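Side-chain contacts in MFP2B (Ascaris suum, PDB 2BJR), which binds zinc and enhances polymerization of the major sperm protein (MSP) that drives amoeboid motility of nematode sperm: residues A[243-246]-A[251-254]; A[222-227]-A[261-266]; A[9-14]-A[112-117]. All coordinates share one frame; numbering follows the deposited sequence.

Interaction 1: A[243-246]-A[251-254]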
# COMPACT_ATOMS: atom_id res chain seq x y z
N ARG A 243 6.95 14.14 -1.16
CA ARG A 243 7.37 14.51 0.19
C ARG A 243 6.22 14.91 1.09
O ARG A 243 5.27 15.55 0.64
CB ARG A 243 8.38 15.64 0.09
CG ARG A 243 7.91 17.00 -0.36
CD ARG A 243 9.04 18.01 -0.50
NE ARG A 243 8.60 19.30 -1.04
CZ ARG A 243 8.43 19.54 -2.34
NH1 ARG A 243 8.68 18.60 -3.24
NH2 ARG A 243 8.01 20.71 -2.76
N ILE A 244 6.30 14.51 2.36
CA ILE A 244 5.47 15.07 3.42
C ILE A 244 6.30 15.78 4.48
O ILE A 244 7.49 15.55 4.61
CB ILE A 244 4.57 14.05 4.07
CG1 ILE A 244 5.38 12.93 4.68
CG2 ILE A 244 3.55 13.53 3.06
CD1 ILE A 244 4.61 12.02 5.65
N TRP A 245 5.63 16.71 5.20
CA TRP A 245 6.24 17.36 6.36
C TRP A 245 5.13 17.64 7.35
O TRP A 245 3.94 17.63 7.00
CB TRP A 245 6.95 18.64 5.98
CG TRP A 245 6.07 19.68 5.36
CD1 TRP A 245 5.56 20.78 5.99
CD2 TRP A 245 5.61 19.75 4.00
NE1 TRP A 245 4.81 21.53 5.11
CE2 TRP A 245 4.83 20.93 3.88
CE3 TRP A 245 5.78 18.95 2.87
CZ2 TRP A 245 4.20 21.30 2.68
CZ3 TRP A 245 5.16 19.32 1.68
CH2 TRP A 245 4.39 20.51 1.59
N ASN A 246 5.55 17.88 8.58
CA ASN A 246 4.64 18.07 9.69
C ASN A 246 4.33 19.58 9.74
O ASN A 246 5.19 20.39 10.04
CB ASN A 246 5.26 17.53 10.95
CG ASN A 246 4.34 17.65 12.17
OD1 ASN A 246 3.26 18.24 12.10
ND2 ASN A 246 4.73 17.04 13.27
N ILE A 251 -0.33 16.24 8.72
CA ILE A 251 0.39 15.83 7.50
C ILE A 251 0.15 16.82 6.35
O ILE A 251 -0.99 17.09 5.95
CB ILE A 251 -0.04 14.41 7.11
CG1 ILE A 251 0.28 13.43 8.22
CG2 ILE A 251 0.66 13.96 5.75
CD1 ILE A 251 -0.44 12.11 8.10
N ALA A 252 1.22 17.36 5.80
CA ALA A 252 1.19 18.16 4.60
C ALA A 252 2.07 17.47 3.57
O ALA A 252 3.04 16.82 3.94
CB ALA A 252 1.70 19.54 4.88
N ALA A 253 1.74 17.63 2.29
CA ALA A 253 2.41 16.90 1.22
C ALA A 253 2.60 17.76 -0.02
O ALA A 253 1.85 18.74 -0.28
CB ALA A 253 1.63 15.62 0.87
N CYS A 254 3.58 17.35 -0.84
CA CYS A 254 3.73 17.88 -2.18
C CYS A 254 4.22 16.82 -3.14
O CYS A 254 5.17 16.11 -2.84
CB CYS A 254 4.73 19.05 -2.20
SG CYS A 254 4.88 19.80 -3.85
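The indole of W245 lies folded over the neighbouring strand, with the methyl of A252 beneath it. A252 CB sits 3.8 Å from the centroid of the five-membered ring of W245 and 22° off its normal, a CH-pi contact over the face. The six-membered ring reaches further along 251-254: W245 CZ3 comes to 3.4 Å from A253 C, and the backbone N of A253 lies under the same face toward the rim. Holding CG between the backbone N and the carbonyl carbon (chi1 60°) is what turns the indole across the partner strand.

R243, on the same face of the sheet, is turned over in a similar way. Its chain runs extended from CG to NE, and the guanidinium lies flat above C254, with C254 CB 3.7 Å below the plane, under the centre of the group. C254 SG meets the same face, 3.4 Å from R243 NH2. The polar end of R243 is gripped from elsewhere: NE forms a salt bridge with E224 and NH2 a hydrogen bond to the carbonyl of G338, which together should fix the rotation of the group.

On the other face the contact is purely aliphatic. I244 CG2 touches A253 CB at 3.6 Å and the CG2 of I251 a little further off, and both isoleucines also pack against I269 and I271 of strand 268-274.

Between the two faces run four backbone bonds, paired R243 with C254 and W245 with A252; that from R243 N to C254 O is nearly straight (175°). I244 with A253 and N246 with I251 are the alternating non-hydrogen-bonded pairs. This is the ladder of an antiparallel beta hairpin, strands 238-247 and 250-257, in an antiparallel sheet of the second cytosolic motility protein family region.

Interaction 2: A[222-227]-A[261-266]; sequences PGENPD and EYRQKI
R263 and E224 meet through a single salt bridge near the surface. NH2 of R263 gives a hydrogen bond to OE2 of E224 at 2.9 Å, with an N-H...O angle of 146°, so the bond is appreciably bent. The carboxylate lies close to the guanidinium plane, at its edge, yet the two flat groups are turned 68° against each other. NH2 of R263 meets OE2 of E224 from above the carboxylate plane, and the pair is linked through one nitrogen, not by the coplanar two-nitrogen pairing. The E224 chain is folded about its CB-CG bond (chi2 -63°), which swings the carboxylate round toward the arginine.

E224 is shared. Its OE1 forms a salt bridge with NE of R243, tying the loop between strands 209-210 and 229-235 to the antiparallel sheet that holds strands 238-247, 250-257 and 260-262. Next to E224, an Asx turn shapes that loop: OD1 of N225 accepts from the backbone N of D227 at 2.9 Å, in the carbonyl plane and on a lone pair.

G223 adds a looser approach, its carbonyl O lying 3.8 Å from NH2 of R263. On the same edge of the guanidinium as E224, NE of R263 makes a long salt bridge of 3.7 Å with OE2 of E261; R263 thus lies between two like charges and probably eases their repulsion.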
# COMPACT_ATOMS: atom_id res chain seq x y z
N PRO A 222 13.70 27.42 -0.91
CA PRO A 222 12.81 28.41 -0.29
C PRO A 222 11.36 27.93 -0.26
O PRO A 222 10.82 27.45 -1.29
CB PRO A 222 12.93 29.64 -1.22
CG PRO A 222 14.29 29.54 -1.78
CD PRO A 222 14.54 28.03 -1.95
N GLY A 223 10.75 28.06 0.91
CA GLY A 223 9.37 27.68 1.13
C GLY A 223 9.17 26.23 1.54
O GLY A 223 8.09 25.83 1.83
N GLU A 224 10.22 25.44 1.60
CA GLU A 224 10.08 24.05 1.98
C GLU A 224 10.58 23.81 3.38
O GLU A 224 11.55 24.43 3.85
CB GLU A 224 10.87 23.20 0.99
CG GLU A 224 10.42 23.34 -0.44
CD GLU A 224 8.99 22.87 -0.66
OE1 GLU A 224 8.58 21.88 -0.05
OE2 GLU A 224 8.27 23.52 -1.42
N ASN A 225 9.91 22.89 4.07
CA ASN A 225 10.38 22.39 5.35
C ASN A 225 11.64 21.53 5.20
O ASN A 225 11.67 20.63 4.33
CB ASN A 225 9.24 21.61 5.99
CG ASN A 225 9.41 21.39 7.46
OD1 ASN A 225 10.27 20.64 7.91
ND2 ASN A 225 8.54 22.05 8.25
N PRO A 226 12.68 21.79 6.00
CA PRO A 226 13.88 20.96 5.98
C PRO A 226 13.69 19.47 6.33
O PRO A 226 14.54 18.65 5.95
CB PRO A 226 14.81 21.65 7.01
CG PRO A 226 14.27 22.99 7.23
CD PRO A 226 12.77 22.88 6.99
N ASP A 227 12.62 19.10 7.03
CA ASP A 227 12.37 17.71 7.42
C ASP A 227 11.24 17.16 6.54
O ASP A 227 10.05 17.47 6.71
CB ASP A 227 12.06 17.59 8.90
CG ASP A 227 13.23 18.01 9.75
OD1 ASP A 227 14.38 17.56 9.50
OD2 ASP A 227 13.10 18.84 10.68
N GLU A 261 2.59 20.72 -10.11
CA GLU A 261 2.78 20.58 -8.69
C GLU A 261 1.43 20.41 -8.03
O GLU A 261 0.47 21.11 -8.38
CB GLU A 261 3.45 21.80 -8.13
CG GLU A 261 3.67 21.75 -6.64
CD GLU A 261 4.27 23.03 -6.07
OE1 GLU A 261 3.70 24.10 -6.31
OE2 GLU A 261 5.24 22.95 -5.32
N TYR A 262 1.36 19.50 -7.06
CA TYR A 262 0.16 19.23 -6.29
C TYR A 262 0.51 19.43 -4.84
O TYR A 262 1.34 18.68 -4.30
CB TYR A 262 -0.31 17.81 -6.53
CG TYR A 262 -0.66 17.48 -7.94
CD1 TYR A 262 0.32 17.09 -8.84
CD2 TYR A 262 -1.97 17.56 -8.40
CE1 TYR A 262 0.03 16.79 -10.12
CE2 TYR A 262 -2.29 17.21 -9.69
CZ TYR A 262 -1.28 16.84 -10.55
OH TYR A 262 -1.58 16.51 -11.85
N ARG A 263 -0.09 20.45 -4.22
CA ARG A 263 0.14 20.80 -2.80
C ARG A 263 -1.16 20.92 -2.01
O ARG A 263 -1.12 21.23 -0.86
CB ARG A 263 0.79 22.19 -2.69
CG ARG A 263 2.25 22.34 -2.97
CD ARG A 263 2.84 23.67 -2.40
NE ARG A 263 4.18 23.51 -1.79
CZ ARG A 263 4.48 23.69 -0.51
NH1 ARG A 263 3.57 24.03 0.42
NH2 ARG A 263 5.72 23.52 -0.13
N GLN A 264 -2.31 20.76 -2.64
CA GLN A 264 -3.58 20.80 -1.91
C GLN A 264 -4.56 19.79 -2.48
O GLN A 264 -4.39 19.31 -3.60
CB GLN A 264 -4.18 22.23 -1.95
CG GLN A 264 -4.62 22.69 -3.32
CD GLN A 264 -5.17 24.17 -3.34
OE1 GLN A 264 -5.99 24.57 -2.50
NE2 GLN A 264 -4.71 24.96 -4.31
N LYS A 265 -5.56 19.44 -1.66
CA LYS A 265 -6.61 18.49 -1.99
C LYS A 265 -5.98 17.13 -2.38
O LYS A 265 -6.42 16.46 -3.32
CB LYS A 265 -7.51 19.02 -3.09
CG LYS A 265 -8.33 20.26 -2.65
CD LYS A 265 -9.32 20.71 -3.73
CE LYS A 265 -9.80 22.13 -3.49
NZ LYS A 265 -10.57 22.67 -4.64
N ILE A 266 -4.95 16.75 -1.64
CA ILE A 266 -4.14 15.58 -1.99
C ILE A 266 -4.87 14.28 -1.58
O ILE A 266 -4.81 13.25 -2.28
CB ILE A 266 -2.75 15.68 -1.27
CG1 ILE A 266 -1.89 16.83 -1.80
CG2 ILE A 266 -1.98 14.35 -1.41
CD1 ILE A 266 -1.83 16.90 -3.20

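Interaction 3: A[9-14]-A[112-117]. With SO4 (sulfate ion), chain D.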
# COMPACT_ATOMS: atom_id res chain seq x y z
N ASP A 9 -16.49 -7.71 12.05
CA ASP A 9 -15.72 -6.94 11.09
C ASP A 9 -16.32 -5.59 10.85
O ASP A 9 -17.54 -5.42 10.80
CB ASP A 9 -15.65 -7.71 9.77
CG ASP A 9 -15.21 -9.12 9.97
OD1 ASP A 9 -14.06 -9.32 10.42
OD2 ASP A 9 -15.94 -10.08 9.72
N THR A 10 -15.48 -4.59 10.66
CA THR A 10 -15.93 -3.28 10.28
C THR A 10 -15.70 -3.05 8.80
O THR A 10 -14.54 -3.06 8.33
CB THR A 10 -15.21 -2.16 11.03
OG1 THR A 10 -15.51 -2.23 12.42
CG2 THR A 10 -15.73 -0.81 10.62
N TRP A 11 -16.80 -2.79 8.12
CA TRP A 11 -16.80 -2.38 6.73
C TRP A 11 -17.09 -0.91 6.73
O TRP A 11 -18.25 -0.46 6.89
CB TRP A 11 -17.84 -3.20 5.93
CG TRP A 11 -17.45 -4.63 5.87
CD1 TRP A 11 -17.86 -5.61 6.70
CD2 TRP A 11 -16.54 -5.25 4.94
NE1 TRP A 11 -17.29 -6.80 6.34
CE2 TRP A 11 -16.48 -6.61 5.26
CE3 TRP A 11 -15.81 -4.80 3.85
CZ2 TRP A 11 -15.69 -7.52 4.56
CZ3 TRP A 11 -15.05 -5.71 3.14
CH2 TRP A 11 -14.98 -7.05 3.51
N ALA A 12 -16.04 -0.12 6.58
CA ALA A 12 -16.13 1.30 6.72
C ALA A 12 -16.70 2.00 5.54
O ALA A 12 -16.58 1.56 4.41
CB ALA A 12 -14.72 1.89 7.05
N PHE A 13 -17.28 3.17 5.80
CA PHE A 13 -17.94 4.02 4.82
C PHE A 13 -16.96 4.47 3.78
O PHE A 13 -15.90 5.06 4.10
CB PHE A 13 -18.50 5.24 5.57
CG PHE A 13 -19.12 6.30 4.69
CD1 PHE A 13 -20.17 6.01 3.83
CD2 PHE A 13 -18.67 7.62 4.78
CE1 PHE A 13 -20.75 7.01 3.06
CE2 PHE A 13 -19.24 8.61 4.00
CZ PHE A 13 -20.28 8.30 3.15
N GLY A 14 -17.32 4.26 2.52
CA GLY A 14 -16.39 4.47 1.42
C GLY A 14 -16.96 5.24 0.27
O GLY A 14 -17.30 4.68 -0.75
N LEU A 112 -13.52 -14.70 7.13
CA LEU A 112 -14.18 -13.48 6.85
C LEU A 112 -15.21 -13.73 5.75
O LEU A 112 -14.92 -14.36 4.72
CB LEU A 112 -13.22 -12.42 6.44
CG LEU A 112 -13.82 -11.11 5.92
CD1 LEU A 112 -14.27 -10.31 7.10
CD2 LEU A 112 -12.81 -10.31 5.09
N ARG A 113 -16.42 -13.23 5.97
CA ARG A 113 -17.47 -13.35 4.96
C ARG A 113 -18.55 -12.31 5.18
O ARG A 113 -18.69 -11.78 6.30
CB ARG A 113 -18.09 -14.73 5.00
CG ARG A 113 -18.84 -15.00 6.30
CD ARG A 113 -19.25 -16.43 6.44
NE ARG A 113 -20.25 -16.78 5.42
CZ ARG A 113 -20.71 -18.00 5.23
NH1 ARG A 113 -20.24 -19.00 5.97
NH2 ARG A 113 -21.62 -18.24 4.29
N CYS A 114 -19.29 -12.01 4.12
CA CYS A 114 -20.55 -11.26 4.19
C CYS A 114 -21.58 -12.06 3.45
O CYS A 114 -21.49 -12.24 2.24
CB CYS A 114 -20.43 -9.85 3.61
SG CYS A 114 -19.12 -8.84 4.33
N GLY A 115 -22.49 -12.67 4.18
CA GLY A 115 -23.45 -13.57 3.55
C GLY A 115 -22.72 -14.70 2.87
O GLY A 115 -21.85 -15.36 3.45
N ASP A 116 -22.97 -14.90 1.60
CA ASP A 116 -22.31 -15.99 0.91
C ASP A 116 -21.03 -15.54 0.16
O ASP A 116 -20.43 -16.33 -0.50
CB ASP A 116 -23.26 -16.64 -0.09
CG ASP A 116 -24.25 -17.63 0.55
OD1 ASP A 116 -23.98 -18.21 1.62
OD2 ASP A 116 -25.29 -17.92 -0.03
N SER A 117 -20.63 -14.28 0.31
CA SER A 117 -19.50 -13.76 -0.45
C SER A 117 -18.30 -13.67 0.49
O SER A 117 -18.42 -13.22 1.64
CB SER A 117 -19.84 -12.43 -1.03
OG SER A 117 -18.70 -11.74 -1.54
S SO4 D . -16.79 4.37 9.29
O1 SO4 D . -17.36 5.37 10.22
O2 SO4 D . -15.96 5.10 8.34
O3 SO4 D . -15.97 3.43 10.08
O4 SO4 D . -17.90 3.61 8.68
O HOH W 1 -16.83 -12.55 8.93
O HOH W 2 -17.88 -9.38 7.59
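Apolar and sulfur contacts join the side chains of W11, C114 and L112. C114 SG, set anti to the carbonyl carbon (chi1 -55°), is directed at the indole: it lies 3.4 Å from NE1 of W11 and 4.0 Å from the centroid of its five-membered ring, 40° off the normal, an oblique sulfur-aromatic contact. L112 comes at the ring from the opposite direction, its CD1 4.0 Å from CZ2 of W11.

The 9-14 segment belongs to strand 10-15, an outermost strand of a six-stranded antiparallel sheet; 112-117 leads into strand 117-122 of a four-stranded sheet through a type II' turn from C114 to S117.

L112 CD1 also comes 3.1 Å from D9 OD2, a methyl against a carboxylate. Polar links run through water. One water donates to D9 OD2 and to the carbonyl O of R113 while accepting from W11 NE1 at 2.9 Å, in the plane of the indole; a second bridges D9 OD2 to R113 N. The other carboxylate oxygen, OD1, is held by Y93 and R165.

Within 112-117, R113 grips the carbonyl O of G115 side-on, through NE (2.9 Å) and NH2. Away from the contact, F13 N donates to a sulfate, probably from the crystallisation liquor.

Interactions 1 and 2 belong together: their centres are 6 Å apart, interaction 1 is nested within the chain loop that interaction 2 closes, and strands 250-257 and 260-262 are neighbours in the same sheet. Interaction 1 is mostly buried and rests on backbone pairing and side-chain packing, whereas interaction 2 lies at the surface and depends on charge. The carboxylate of E224 bridges them, and the arginine of 261-266 also packs on the indole of 243-246. Interaction 3 stands apart, in the N-terminal part of the chain, its centre about 32 Å from that of interaction 1; partly buried, it joins a strand to a distant loop by sulfur, apolar and water-mediated contacts.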